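Local coordinates for Cgl0159-like domain-containing protein (Corynebacterium glutamicum, PDB 3FOK) that is of unknown function but adopts a TIM-barrel fold and probably belongs among the barrel enzymes, with no substrate or reaction established, at residues G39-V47 with V288-H296; L80-T91 with L103-S112. All coordinates share one frame; numbering follows the deposited sequence.

Contact 1: residues G39-V47 with V288-H296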
ATOM      1  N   GLY A  39       3.203 -19.386 -36.623  1.00 36.83           N
ATOM      2  CA  GLY A  39       3.827 -20.003 -37.775  1.00 38.33           C
ATOM      3  C   GLY A  39       3.039 -19.716 -39.035  1.00 39.37           C
ATOM      4  O   GLY A  39       2.188 -18.827 -39.065  1.00 39.68           O
ATOM      5  N   GLU A  40       3.315 -20.482 -40.080  1.00 40.37           N
ATOM      6  CA  GLU A  40       2.646 -20.311 -41.358  1.00 41.38           C
ATOM      7  C   GLU A  40       1.148 -20.597 -41.301  1.00 39.91           C
ATOM      8  O   GLU A  40       0.360 -19.927 -41.971  1.00 39.08           O
ATOM      9  CB  GLU A  40       3.309 -21.199 -42.414  1.00 44.34           C
ATOM     10  CG  GLU A  40       4.732 -20.772 -42.777  1.00 50.34           C
ATOM     11  CD  GLU A  40       5.722 -20.930 -41.627  1.00 53.96           C
ATOM     12  OE1 GLU A  40       6.831 -20.356 -41.719  1.00 55.96           O
ATOM     13  OE2 GLU A  40       5.406 -21.635 -40.642  1.00 55.72           O
ATOM     14  N   ASP A  41       0.748 -21.580 -40.498  1.00 38.71           N
ATOM     15  CA  ASP A  41      -0.666 -21.926 -40.399  1.00 37.21           C
ATOM     16  C   ASP A  41      -1.390 -21.096 -39.341  1.00 35.54           C
ATOM     17  O   ASP A  41      -2.581 -21.285 -39.097  1.00 35.31           O
ATOM     18  CB  ASP A  41      -0.826 -23.426 -40.120  1.00 38.07           C
ATOM     19  CG  ASP A  41      -0.516 -23.797 -38.685  1.00 40.05           C
ATOM     20  OD1 ASP A  41       0.388 -23.179 -38.084  1.00 41.75           O
ATOM     21  OD2 ASP A  41      -1.173 -24.720 -38.163  1.00 41.17           O
ATOM     22  N   GLY A  42      -0.662 -20.172 -38.723  1.00 33.46           N
ATOM     23  CA  GLY A  42      -1.246 -19.297 -37.720  1.00 31.62           C
ATOM     24  C   GLY A  42      -1.762 -19.955 -36.455  1.00 30.36           C
ATOM     25  O   GLY A  42      -2.438 -19.307 -35.656  1.00 28.77           O
ATOM     26  N   LYS A  43      -1.456 -21.235 -36.266  1.00 29.29           N
ATOM     27  CA  LYS A  43      -1.901 -21.949 -35.074  1.00 28.84           C
ATOM     28  C   LYS A  43      -0.788 -22.073 -34.043  1.00 28.66           C
ATOM     29  O   LYS A  43       0.397 -21.959 -34.372  1.00 28.74           O
ATOM     30  CB  LYS A  43      -2.420 -23.340 -35.442  1.00 30.83           C
ATOM     31  CG  LYS A  43      -3.912 -23.395 -35.756  1.00 31.18           C
ATOM     32  CD  LYS A  43      -4.275 -22.557 -36.966  1.00 32.27           C
ATOM     33  CE  LYS A  43      -5.737 -22.745 -37.346  1.00 34.62           C
ATOM     34  NZ  LYS A  43      -6.663 -22.324 -36.255  1.00 36.65           N
ATOM     35  N   LEU A  44      -1.176 -22.322 -32.795  1.00 27.24           N
ATOM     36  CA  LEU A  44      -0.214 -22.436 -31.708  1.00 24.98           C
ATOM     37  C   LEU A  44      -0.563 -23.600 -30.783  1.00 23.99           C
ATOM     38  O   LEU A  44      -1.725 -23.799 -30.432  1.00 24.30           O
ATOM     39  CB  LEU A  44      -0.202 -21.119 -30.923  1.00 24.91           C
ATOM     40  CG  LEU A  44       1.019 -20.683 -30.117  1.00 24.85           C
ATOM     41  CD1 LEU A  44       2.222 -20.520 -31.037  1.00 24.54           C
ATOM     42  CD2 LEU A  44       0.706 -19.362 -29.425  1.00 26.16           C
ATOM     43  N   PHE A  45       0.450 -24.376 -30.406  1.00 23.54           N
ATOM     44  CA  PHE A  45       0.268 -25.512 -29.503  1.00 23.33           C
ATOM     45  C   PHE A  45       1.322 -25.420 -28.410  1.00 22.95           C
ATOM     46  O   PHE A  45       2.518 -25.554 -28.672  1.00 23.99           O
ATOM     47  CB  PHE A  45       0.392 -26.836 -30.267  1.00 23.64           C
ATOM     48  CG  PHE A  45       0.406 -28.062 -29.385  1.00 23.45           C
ATOM     49  CD1 PHE A  45      -0.322 -28.102 -28.198  1.00 24.92           C
ATOM     50  CD2 PHE A  45       1.131 -29.188 -29.760  1.00 23.60           C
ATOM     51  CE1 PHE A  45      -0.327 -29.249 -27.399  1.00 24.42           C
ATOM     52  CE2 PHE A  45       1.132 -30.334 -28.974  1.00 23.09           C
ATOM     53  CZ  PHE A  45       0.401 -30.365 -27.789  1.00 24.02           C
ATOM     54  N   ILE A  46       0.864 -25.187 -27.184  1.00 22.28           N
ATOM     55  CA  ILE A  46       1.755 -25.029 -26.046  1.00 20.98           C
ATOM     56  C   ILE A  46       1.452 -25.998 -24.906  1.00 21.27           C
ATOM     57  O   ILE A  46       0.290 -26.200 -24.543  1.00 21.05           O
ATOM     58  CB  ILE A  46       1.672 -23.577 -25.533  1.00 20.73           C
ATOM     59  CG1 ILE A  46       2.290 -22.647 -26.578  1.00 21.09           C
ATOM     60  CG2 ILE A  46       2.367 -23.442 -24.181  1.00 20.63           C
ATOM     61  CD1 ILE A  46       2.106 -21.182 -26.287  1.00 23.69           C
ATOM     62  N   VAL A  47       2.501 -26.598 -24.349  1.00 19.57           N
ATOM     63  CA  VAL A  47       2.333 -27.533 -23.247  1.00 18.91           C
ATOM     64  C   VAL A  47       2.562 -26.795 -21.928  1.00 18.22           C
ATOM     65  O   VAL A  47       3.577 -26.125 -21.747  1.00 17.77           O
ATOM     66  CB  VAL A  47       3.316 -28.714 -23.356  1.00 19.76           C
ATOM     67  CG1 VAL A  47       2.851 -29.842 -22.456  1.00 18.83           C
ATOM     68  CG2 VAL A  47       3.409 -29.187 -24.801  1.00 21.99           C
ATOM     69  N   VAL A 288       0.784 -36.417 -26.961  1.00 23.95           N
ATOM     70  CA  VAL A 288       1.225 -35.154 -27.538  1.00 24.10           C
ATOM     71  C   VAL A 288       1.081 -35.111 -29.065  1.00 25.11           C
ATOM     72  O   VAL A 288       0.766 -34.058 -29.626  1.00 24.40           O
ATOM     73  CB  VAL A 288       2.690 -34.847 -27.143  1.00 23.56           C
ATOM     74  CG1 VAL A 288       3.122 -33.512 -27.733  1.00 22.10           C
ATOM     75  CG2 VAL A 288       2.819 -34.809 -25.625  1.00 20.51           C
ATOM     76  N   ASP A 289       1.305 -36.243 -29.737  1.00 25.29           N
ATOM     77  CA  ASP A 289       1.175 -36.287 -31.195  1.00 24.45           C
ATOM     78  C   ASP A 289      -0.274 -36.085 -31.619  1.00 25.31           C
ATOM     79  O   ASP A 289      -0.556 -35.356 -32.569  1.00 24.92           O
ATOM     80  CB  ASP A 289       1.671 -37.622 -31.755  1.00 24.03           C
ATOM     81  CG  ASP A 289       3.182 -37.744 -31.726  1.00 26.23           C
ATOM     82  OD1 ASP A 289       3.870 -36.752 -32.056  1.00 27.06           O
ATOM     83  OD2 ASP A 289       3.686 -38.837 -31.389  1.00 27.33           O
ATOM     84  N   THR A 290      -1.186 -36.749 -30.915  1.00 26.34           N
ATOM     85  CA  THR A 290      -2.608 -36.637 -31.202  1.00 27.44           C
ATOM     86  C   THR A 290      -2.970 -35.157 -31.197  1.00 28.97           C
ATOM     87  O   THR A 290      -3.443 -34.613 -32.203  1.00 29.04           O
ATOM     88  CB  THR A 290      -3.446 -37.345 -30.128  1.00 28.27           C
ATOM     89  OG1 THR A 290      -3.116 -38.739 -30.108  1.00 30.30           O
ATOM     90  CG2 THR A 290      -4.930 -37.180 -30.411  1.00 27.45           C
ATOM     91  N   ALA A 291      -2.734 -34.518 -30.054  1.00 28.96           N
ATOM     92  CA  ALA A 291      -3.017 -33.102 -29.880  1.00 29.23           C
ATOM     93  C   ALA A 291      -2.301 -32.287 -30.956  1.00 30.22           C
ATOM     94  O   ALA A 291      -2.892 -31.400 -31.580  1.00 29.94           O
ATOM     95  CB  ALA A 291      -2.569 -32.651 -28.494  1.00 28.19           C
ATOM     96  N   ALA A 292      -1.025 -32.596 -31.168  1.00 29.93           N
ATOM     97  CA  ALA A 292      -0.225 -31.894 -32.158  1.00 30.43           C
ATOM     98  C   ALA A 292      -0.852 -31.936 -33.547  1.00 31.54           C
ATOM     99  O   ALA A 292      -1.011 -30.904 -34.199  1.00 30.17           O
ATOM    100  CB  ALA A 292       1.172 -32.490 -32.207  1.00 30.76           C
ATOM    101  N   ARG A 293      -1.204 -33.137 -33.996  1.00 33.53           N
ATOM    102  CA  ARG A 293      -1.790 -33.315 -35.319  1.00 35.76           C
ATOM    103  C   ARG A 293      -3.227 -32.812 -35.381  1.00 35.65           C
ATOM    104  O   ARG A 293      -3.872 -32.847 -36.430  1.00 36.51           O
ATOM    105  CB  ARG A 293      -1.685 -34.790 -35.730  1.00 37.47           C
ATOM    106  CG  ARG A 293      -0.219 -35.231 -35.911  1.00 42.97           C
ATOM    107  CD  ARG A 293      -0.034 -36.733 -36.134  1.00 45.71           C
ATOM    108  NE  ARG A 293      -0.540 -37.538 -35.023  1.00 48.19           N
ATOM    109  CZ  ARG A 293      -0.266 -38.827 -34.838  1.00 48.98           C
ATOM    110  NH1 ARG A 293       0.525 -39.474 -35.689  1.00 49.06           N
ATOM    111  NH2 ARG A 293      -0.791 -39.475 -33.804  1.00 48.87           N
ATOM    112  N   LEU A 294      -3.715 -32.317 -34.249  1.00 34.95           N
ATOM    113  CA  LEU A 294      -5.064 -31.776 -34.153  1.00 33.15           C
ATOM    114  C   LEU A 294      -4.968 -30.265 -34.362  1.00 33.29           C
ATOM    115  O   LEU A 294      -5.881 -29.638 -34.895  1.00 34.14           O
ATOM    116  CB  LEU A 294      -5.641 -32.088 -32.771  1.00 30.55           C
ATOM    117  CG  LEU A 294      -7.078 -32.604 -32.663  1.00 30.19           C
ATOM    118  CD1 LEU A 294      -7.361 -33.650 -33.732  1.00 27.80           C
ATOM    119  CD2 LEU A 294      -7.281 -33.194 -31.274  1.00 26.07           C
ATOM    120  N   VAL A 295      -3.838 -29.697 -33.945  1.00 33.08           N
ATOM    121  CA  VAL A 295      -3.576 -28.265 -34.063  1.00 32.96           C
ATOM    122  C   VAL A 295      -2.904 -27.934 -35.394  1.00 34.14           C
ATOM    123  O   VAL A 295      -3.349 -27.041 -36.117  1.00 34.78           O
ATOM    124  CB  VAL A 295      -2.678 -27.771 -32.902  1.00 31.68           C
ATOM    125  CG1 VAL A 295      -2.316 -26.313 -33.103  1.00 28.79           C
ATOM    126  CG2 VAL A 295      -3.399 -27.958 -31.574  1.00 29.93           C
ATOM    127  N   HIS A 296      -1.821 -28.640 -35.704  1.00 35.59           N
ATOM    128  CA  HIS A 296      -1.120 -28.432 -36.965  1.00 37.44           C
ATOM    129  C   HIS A 296      -1.417 -29.623 -37.859  1.00 39.54           C
ATOM    130  O   HIS A 296      -0.724 -30.638 -37.812  1.00 39.42           O
ATOM    131  CB  HIS A 296       0.389 -28.309 -36.748  1.00 36.20           C
ATOM    132  CG  HIS A 296       0.797 -27.026 -36.095  1.00 35.67           C
ATOM    133  ND1 HIS A 296       0.848 -26.874 -34.724  1.00 36.19           N
ATOM    134  CD2 HIS A 296       1.113 -25.826 -36.621  1.00 35.86           C
ATOM    135  CE1 HIS A 296       1.177 -25.628 -34.441  1.00 35.13           C
ATOM    136  NE2 HIS A 296       1.343 -24.967 -35.569  1.00 34.49           N
TER
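Phe45 lies against helix 288-295, with its ring reaching Val288, Ala291, Ala292 and Val295. This is the strand-to-outer-helix layer of a TIM barrel. Strand 44-47, the first of the barrel, is covered here by the last helix of the chain. The two axes run nearly antiparallel, at 157°, and approach to 8.7 Å. The Phe45 CG is anti to the backbone N (chi1 172°), which lays the ring along the helix toward its earlier turns. The far end of the ring does most of the touching. CZ meets Ala291 CB at 3.8 Å, and CE2 meets Ala292 CB and Val288 CG1, each at 3.9 Å. The two alanines are short enough for the ring to come close to the helix backbone, and Phe45 CE2 is 3.8 Å from Ala292 CA. At the base of the ring, Phe45 CB packs on Val295 CG1. That same methyl also touches Leu44 O and Lys43 CB, so it spans three successive residues of the 39-47 segment. Leu270 of strand 267-272, Val85 and Leu276 also touch Phe45.

Beyond Val295 the contact turns polar. His296 is the first residue past the helix. Its ring swings back over the start of the strand, and Lys43 CB sits over one face, offset toward the rim. His296 NE2 gives a weak, bent hydrogen bond to Lys43 O. The Asp41 side chain crosses the imidazole at about a right angle, with the carboxylate and ring planes 35° apart. The carboxylate packs on the imidazole without hydrogen-bonding to it. Within its own segment, Asp41 OD1 takes a weak bond from Lys43 N. At this outer edge, Asp41 OD2 lies 3.0 Å from His296 CD2.

Contact 2: residues L80-T91 with L103-S112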
ATOM      1  N   LEU A  80       8.259 -31.525 -25.941  1.00 23.54           N
ATOM      2  CA  LEU A  80       8.949 -30.530 -26.756  1.00 23.70           C
ATOM      3  C   LEU A  80       9.693 -31.115 -27.949  1.00 24.51           C
ATOM      4  O   LEU A  80       9.974 -30.406 -28.914  1.00 23.58           O
ATOM      5  CB  LEU A  80       9.939 -29.728 -25.905  1.00 22.26           C
ATOM      6  CG  LEU A  80       9.380 -28.762 -24.857  1.00 24.04           C
ATOM      7  CD1 LEU A  80      10.534 -28.062 -24.152  1.00 22.13           C
ATOM      8  CD2 LEU A  80       8.465 -27.740 -25.527  1.00 22.18           C
ATOM      9  N   SER A  81      10.021 -32.402 -27.885  1.00 25.71           N
ATOM     10  CA  SER A  81      10.748 -33.040 -28.977  1.00 26.19           C
ATOM     11  C   SER A  81       9.822 -33.478 -30.105  1.00 26.99           C
ATOM     12  O   SER A  81      10.260 -33.671 -31.238  1.00 26.66           O
ATOM     13  CB  SER A  81      11.522 -34.253 -28.461  1.00 23.76           C
ATOM     14  OG  SER A  81      10.639 -35.287 -28.072  1.00 26.37           O
ATOM     15  N   ARG A  82       8.541 -33.638 -29.791  1.00 28.06           N
ATOM     16  CA  ARG A  82       7.569 -34.065 -30.789  1.00 29.27           C
ATOM     17  C   ARG A  82       7.263 -32.937 -31.764  1.00 29.99           C
ATOM     18  O   ARG A  82       7.088 -31.785 -31.361  1.00 32.22           O
ATOM     19  CB  ARG A  82       6.275 -34.508 -30.109  1.00 28.69           C
ATOM     20  CG  ARG A  82       6.491 -35.500 -28.982  1.00 32.06           C
ATOM     21  CD  ARG A  82       7.302 -36.689 -29.449  1.00 32.73           C
ATOM     22  NE  ARG A  82       6.646 -37.396 -30.544  1.00 35.70           N
ATOM     23  CZ  ARG A  82       7.136 -38.485 -31.128  1.00 35.54           C
ATOM     24  NH1 ARG A  82       8.291 -38.994 -30.725  1.00 35.31           N
ATOM     25  NH2 ARG A  82       6.467 -39.066 -32.113  1.00 35.52           N
ATOM     26  N   PRO A  83       7.210 -33.247 -33.066  1.00 29.60           N
ATOM     27  CA  PRO A  83       6.913 -32.193 -34.037  1.00 29.30           C
ATOM     28  C   PRO A  83       5.514 -31.650 -33.770  1.00 29.02           C
ATOM     29  O   PRO A  83       4.615 -32.402 -33.385  1.00 29.21           O
ATOM     30  CB  PRO A  83       7.016 -32.920 -35.376  1.00 28.83           C
ATOM     31  CG  PRO A  83       6.586 -34.316 -35.028  1.00 29.22           C
ATOM     32  CD  PRO A  83       7.324 -34.557 -33.731  1.00 29.35           C
ATOM     33  N   GLY A  84       5.336 -30.346 -33.953  1.00 28.81           N
ATOM     34  CA  GLY A  84       4.030 -29.759 -33.722  1.00 28.02           C
ATOM     35  C   GLY A  84       3.915 -28.942 -32.448  1.00 28.21           C
ATOM     36  O   GLY A  84       3.027 -28.097 -32.343  1.00 28.26           O
ATOM     37  N   VAL A  85       4.789 -29.185 -31.474  1.00 27.64           N
ATOM     38  CA  VAL A  85       4.735 -28.426 -30.226  1.00 28.25           C
ATOM     39  C   VAL A  85       5.544 -27.136 -30.367  1.00 26.84           C
ATOM     40  O   VAL A  85       6.771 -27.155 -30.466  1.00 25.66           O
ATOM     41  CB  VAL A  85       5.259 -29.255 -29.017  1.00 28.08           C
ATOM     42  CG1 VAL A  85       4.489 -30.556 -28.914  1.00 27.77           C
ATOM     43  CG2 VAL A  85       6.745 -29.525 -29.159  1.00 31.85           C
ATOM     44  N   ASP A  86       4.836 -26.015 -30.378  1.00 25.74           N
ATOM     45  CA  ASP A  86       5.462 -24.713 -30.539  1.00 25.66           C
ATOM     46  C   ASP A  86       6.133 -24.156 -29.296  1.00 25.32           C
ATOM     47  O   ASP A  86       7.047 -23.342 -29.401  1.00 25.81           O
ATOM     48  CB  ASP A  86       4.422 -23.715 -31.047  1.00 25.21           C
ATOM     49  CG  ASP A  86       3.801 -24.152 -32.354  1.00 24.79           C
ATOM     50  OD1 ASP A  86       4.505 -24.119 -33.388  1.00 22.75           O
ATOM     51  OD2 ASP A  86       2.614 -24.536 -32.342  1.00 25.45           O
ATOM     52  N   GLY A  87       5.687 -24.578 -28.120  1.00 25.13           N
ATOM     53  CA  GLY A  87       6.299 -24.053 -26.918  1.00 23.79           C
ATOM     54  C   GLY A  87       5.803 -24.606 -25.599  1.00 23.83           C
ATOM     55  O   GLY A  87       5.043 -25.577 -25.542  1.00 24.28           O
ATOM     56  N   VAL A  88       6.230 -23.953 -24.527  1.00 22.53           N
ATOM     57  CA  VAL A  88       5.877 -24.370 -23.181  1.00 21.56           C
ATOM     58  C   VAL A  88       5.501 -23.197 -22.279  1.00 20.71           C
ATOM     59  O   VAL A  88       5.990 -22.081 -22.452  1.00 20.93           O
ATOM     60  CB  VAL A  88       7.059 -25.145 -22.544  1.00 20.85           C
ATOM     61  CG1 VAL A  88       8.341 -24.334 -22.682  1.00 20.42           C
ATOM     62  CG2 VAL A  88       6.777 -25.436 -21.083  1.00 21.40           C
ATOM     63  N   LEU A  89       4.612 -23.467 -21.329  1.00 19.64           N
ATOM     64  CA  LEU A  89       4.169 -22.472 -20.360  1.00 19.35           C
ATOM     65  C   LEU A  89       4.636 -22.935 -18.994  1.00 19.63           C
ATOM     66  O   LEU A  89       4.314 -24.040 -18.566  1.00 19.77           O
ATOM     67  CB  LEU A  89       2.641 -22.350 -20.347  1.00 18.76           C
ATOM     68  CG  LEU A  89       2.025 -21.845 -19.032  1.00 18.89           C
ATOM     69  CD1 LEU A  89       2.630 -20.503 -18.645  1.00 19.58           C
ATOM     70  CD2 LEU A  89       0.518 -21.731 -19.184  1.00 20.36           C
ATOM     71  N   GLY A  90       5.392 -22.093 -18.305  1.00 19.56           N
ATOM     72  CA  GLY A  90       5.861 -22.479 -16.995  1.00 18.81           C
ATOM     73  C   GLY A  90       6.274 -21.324 -16.115  1.00 18.44           C
ATOM     74  O   GLY A  90       6.356 -20.177 -16.552  1.00 19.86           O
ATOM     75  N   THR A  91       6.517 -21.641 -14.852  1.00 17.75           N
ATOM     76  CA  THR A  91       6.955 -20.661 -13.878  1.00 18.78           C
ATOM     77  C   THR A  91       8.463 -20.525 -14.116  1.00 18.36           C
ATOM     78  O   THR A  91       9.060 -21.362 -14.793  1.00 18.18           O
ATOM     79  CB  THR A  91       6.632 -21.156 -12.447  1.00 18.91           C
ATOM     80  OG1 THR A  91       7.689 -20.795 -11.556  1.00 25.34           O
ATOM     81  CG2 THR A  91       6.444 -22.661 -12.436  1.00 21.31           C
ATOM     82  N   LEU A 103      16.802 -26.985 -24.226  1.00 21.73           N
ATOM     83  CA  LEU A 103      15.655 -27.540 -24.944  1.00 22.00           C
ATOM     84  C   LEU A 103      14.656 -26.495 -25.448  1.00 21.90           C
ATOM     85  O   LEU A 103      13.559 -26.846 -25.880  1.00 21.53           O
ATOM     86  CB  LEU A 103      14.907 -28.523 -24.040  1.00 21.43           C
ATOM     87  CG  LEU A 103      15.745 -29.576 -23.312  1.00 21.47           C
ATOM     88  CD1 LEU A 103      14.850 -30.377 -22.382  1.00 21.62           C
ATOM     89  CD2 LEU A 103      16.428 -30.484 -24.320  1.00 20.80           C
ATOM     90  N   LEU A 104      15.028 -25.219 -25.412  1.00 21.83           N
ATOM     91  CA  LEU A 104      14.110 -24.166 -25.834  1.00 22.58           C
ATOM     92  C   LEU A 104      14.453 -23.384 -27.103  1.00 23.11           C
ATOM     93  O   LEU A 104      14.026 -22.239 -27.254  1.00 23.24           O
ATOM     94  CB  LEU A 104      13.891 -23.186 -24.672  1.00 20.82           C
ATOM     95  CG  LEU A 104      12.863 -23.569 -23.596  1.00 19.47           C
ATOM     96  CD1 LEU A 104      12.899 -25.055 -23.311  1.00 18.28           C
ATOM     97  CD2 LEU A 104      13.142 -22.768 -22.332  1.00 18.82           C
ATOM     98  N   ASP A 105      15.213 -23.988 -28.014  1.00 24.18           N
ATOM     99  CA  ASP A 105      15.554 -23.314 -29.264  1.00 25.13           C
ATOM    100  C   ASP A 105      14.369 -23.422 -30.210  1.00 24.91           C
ATOM    101  O   ASP A 105      13.805 -24.501 -30.376  1.00 24.16           O
ATOM    102  CB  ASP A 105      16.771 -23.961 -29.932  1.00 27.40           C
ATOM    103  CG  ASP A 105      18.052 -23.734 -29.162  1.00 28.58           C
ATOM    104  OD1 ASP A 105      18.334 -22.571 -28.810  1.00 29.18           O
ATOM    105  OD2 ASP A 105      18.783 -24.719 -28.924  1.00 30.62           O
ATOM    106  N   ASP A 106      13.994 -22.306 -30.828  1.00 25.33           N
ATOM    107  CA  ASP A 106      12.874 -22.289 -31.765  1.00 25.82           C
ATOM    108  C   ASP A 106      11.552 -22.656 -31.112  1.00 23.17           C
ATOM    109  O   ASP A 106      10.655 -23.188 -31.764  1.00 21.04           O
ATOM    110  CB  ASP A 106      13.136 -23.252 -32.924  1.00 30.20           C
ATOM    111  CG  ASP A 106      14.166 -22.723 -33.901  1.00 36.03           C
ATOM    112  OD1 ASP A 106      14.677 -23.528 -34.710  1.00 39.67           O
ATOM    113  OD2 ASP A 106      14.456 -21.504 -33.872  1.00 37.66           O
ATOM    114  N   LYS A 107      11.429 -22.383 -29.821  1.00 21.25           N
ATOM    115  CA  LYS A 107      10.194 -22.689 -29.121  1.00 19.99           C
ATOM    116  C   LYS A 107       9.602 -21.415 -28.543  1.00 18.47           C
ATOM    117  O   LYS A 107      10.283 -20.396 -28.419  1.00 18.13           O
ATOM    118  CB  LYS A 107      10.448 -23.704 -27.999  1.00 20.26           C
ATOM    119  CG  LYS A 107      10.930 -25.074 -28.486  1.00 22.20           C
ATOM    120  CD  LYS A 107       9.843 -25.845 -29.227  1.00 21.15           C
ATOM    121  CE  LYS A 107      10.354 -27.208 -29.679  1.00 22.74           C
ATOM    122  NZ  LYS A 107       9.285 -28.061 -30.276  1.00 22.85           N
ATOM    123  N   ILE A 108       8.322 -21.483 -28.203  1.00 17.66           N
ATOM    124  CA  ILE A 108       7.618 -20.356 -27.626  1.00 16.46           C
ATOM    125  C   ILE A 108       7.589 -20.534 -26.118  1.00 15.70           C
ATOM    126  O   ILE A 108       7.128 -21.558 -25.618  1.00 16.01           O
ATOM    127  CB  ILE A 108       6.174 -20.285 -28.153  1.00 17.55           C
ATOM    128  CG1 ILE A 108       6.188 -19.929 -29.640  1.00 18.15           C
ATOM    129  CG2 ILE A 108       5.365 -19.267 -27.349  1.00 15.85           C
ATOM    130  CD1 ILE A 108       6.916 -18.633 -29.948  1.00 20.55           C
ATOM    131  N   VAL A 109       8.093 -19.543 -25.393  1.00 15.15           N
ATOM    132  CA  VAL A 109       8.101 -19.623 -23.941  1.00 14.51           C
ATOM    133  C   VAL A 109       7.019 -18.724 -23.356  1.00 14.76           C
ATOM    134  O   VAL A 109       7.000 -17.515 -23.612  1.00 14.57           O
ATOM    135  CB  VAL A 109       9.446 -19.180 -23.344  1.00 13.32           C
ATOM    136  CG1 VAL A 109       9.481 -19.533 -21.864  1.00 14.26           C
ATOM    137  CG2 VAL A 109      10.593 -19.836 -24.085  1.00 13.48           C
ATOM    138  N   VAL A 110       6.122 -19.322 -22.581  1.00 13.68           N
ATOM    139  CA  VAL A 110       5.048 -18.574 -21.940  1.00 15.45           C
ATOM    140  C   VAL A 110       5.321 -18.585 -20.441  1.00 16.17           C
ATOM    141  O   VAL A 110       5.510 -19.648 -19.844  1.00 16.59           O
ATOM    142  CB  VAL A 110       3.672 -19.220 -22.186  1.00 16.32           C
ATOM    143  CG1 VAL A 110       2.565 -18.291 -21.692  1.00 15.13           C
ATOM    144  CG2 VAL A 110       3.493 -19.524 -23.661  1.00 17.98           C
ATOM    145  N   GLY A 111       5.350 -17.405 -19.834  1.00 14.82           N
ATOM    146  CA  GLY A 111       5.608 -17.346 -18.411  1.00 14.46           C
ATOM    147  C   GLY A 111       4.374 -17.061 -17.586  1.00 15.91           C
ATOM    148  O   GLY A 111       3.629 -16.118 -17.857  1.00 15.96           O
ATOM    149  N   SER A 112       4.167 -17.898 -16.575  1.00 17.00           N
ATOM    150  CA  SER A 112       3.044 -17.776 -15.654  1.00 17.65           C
ATOM    151  C   SER A 112       3.405 -16.690 -14.645  1.00 17.12           C
ATOM    152  O   SER A 112       4.461 -16.741 -14.027  1.00 17.71           O
ATOM    153  CB  SER A 112       2.816 -19.116 -14.944  1.00 15.68           C
ATOM    154  OG  SER A 112       1.786 -19.023 -13.981  1.00 16.31           O
TER
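Strands 87-90 and 108-112 run side by side in parallel; their axes are 14° apart and approach to 4.6 Å. Gly87 pairs with Ile108, Val88 with Val109, Leu89 with Val110 and Gly90 with Gly111. The ladder starts at Ile108 N to Asp86 O and ends at Ser112 N to Gly90 O. Gly87 lets the strands come very close, with its CA 2.9 Å from Ile108 O.

Leu89 CD1 packs on Val110 CG1 at 3.8 Å and also reaches Ser112 CB. Before the strands, the Lys107 chain bends at chi2 (-69°) and then runs straight. This carries its ammonium to two carbonyls: NZ bonds Leu80 O at 2.8 Å, on a lone pair, and Val85 O at 2.7 Å. Lys107 thus joins its own loop to the end of helix 69-81 and the turn after it. Leu80 CD1 meets Leu104 CD1 at 3.9 Å.

With helix 92-100 between them in the chain, the two strands make a beta-alpha-beta unit, with the right-handed crossover usual in this fold. Leu103, Leu104 and Val109 pack against that helix. Strand 44-48 lies beside 87-90, and strand 144-151 beside 108-112.

Overall arrangement
Contacts 1 and 2 have their centres 12 Å apart and share one barrel sheet, in which strands 44-48, 87-90 and 108-112 are consecutive and parallel. Along the chain, both segments of contact 2 fall between the two segments of contact 1. Contact 2 is local, joining neighbouring strands, whereas contact 1 brings the last helix back to the first strand across 240 intervening residues. The two meet directly: Val47 O probably accepts a hydrogen bond from Leu89 N, and Asp289 forms a salt bridge with Arg82. Strand 44-48 pairs with 87-90 on one side and with 267-272, near the end of the chain, on the other, so both contacts lie where the barrel closes.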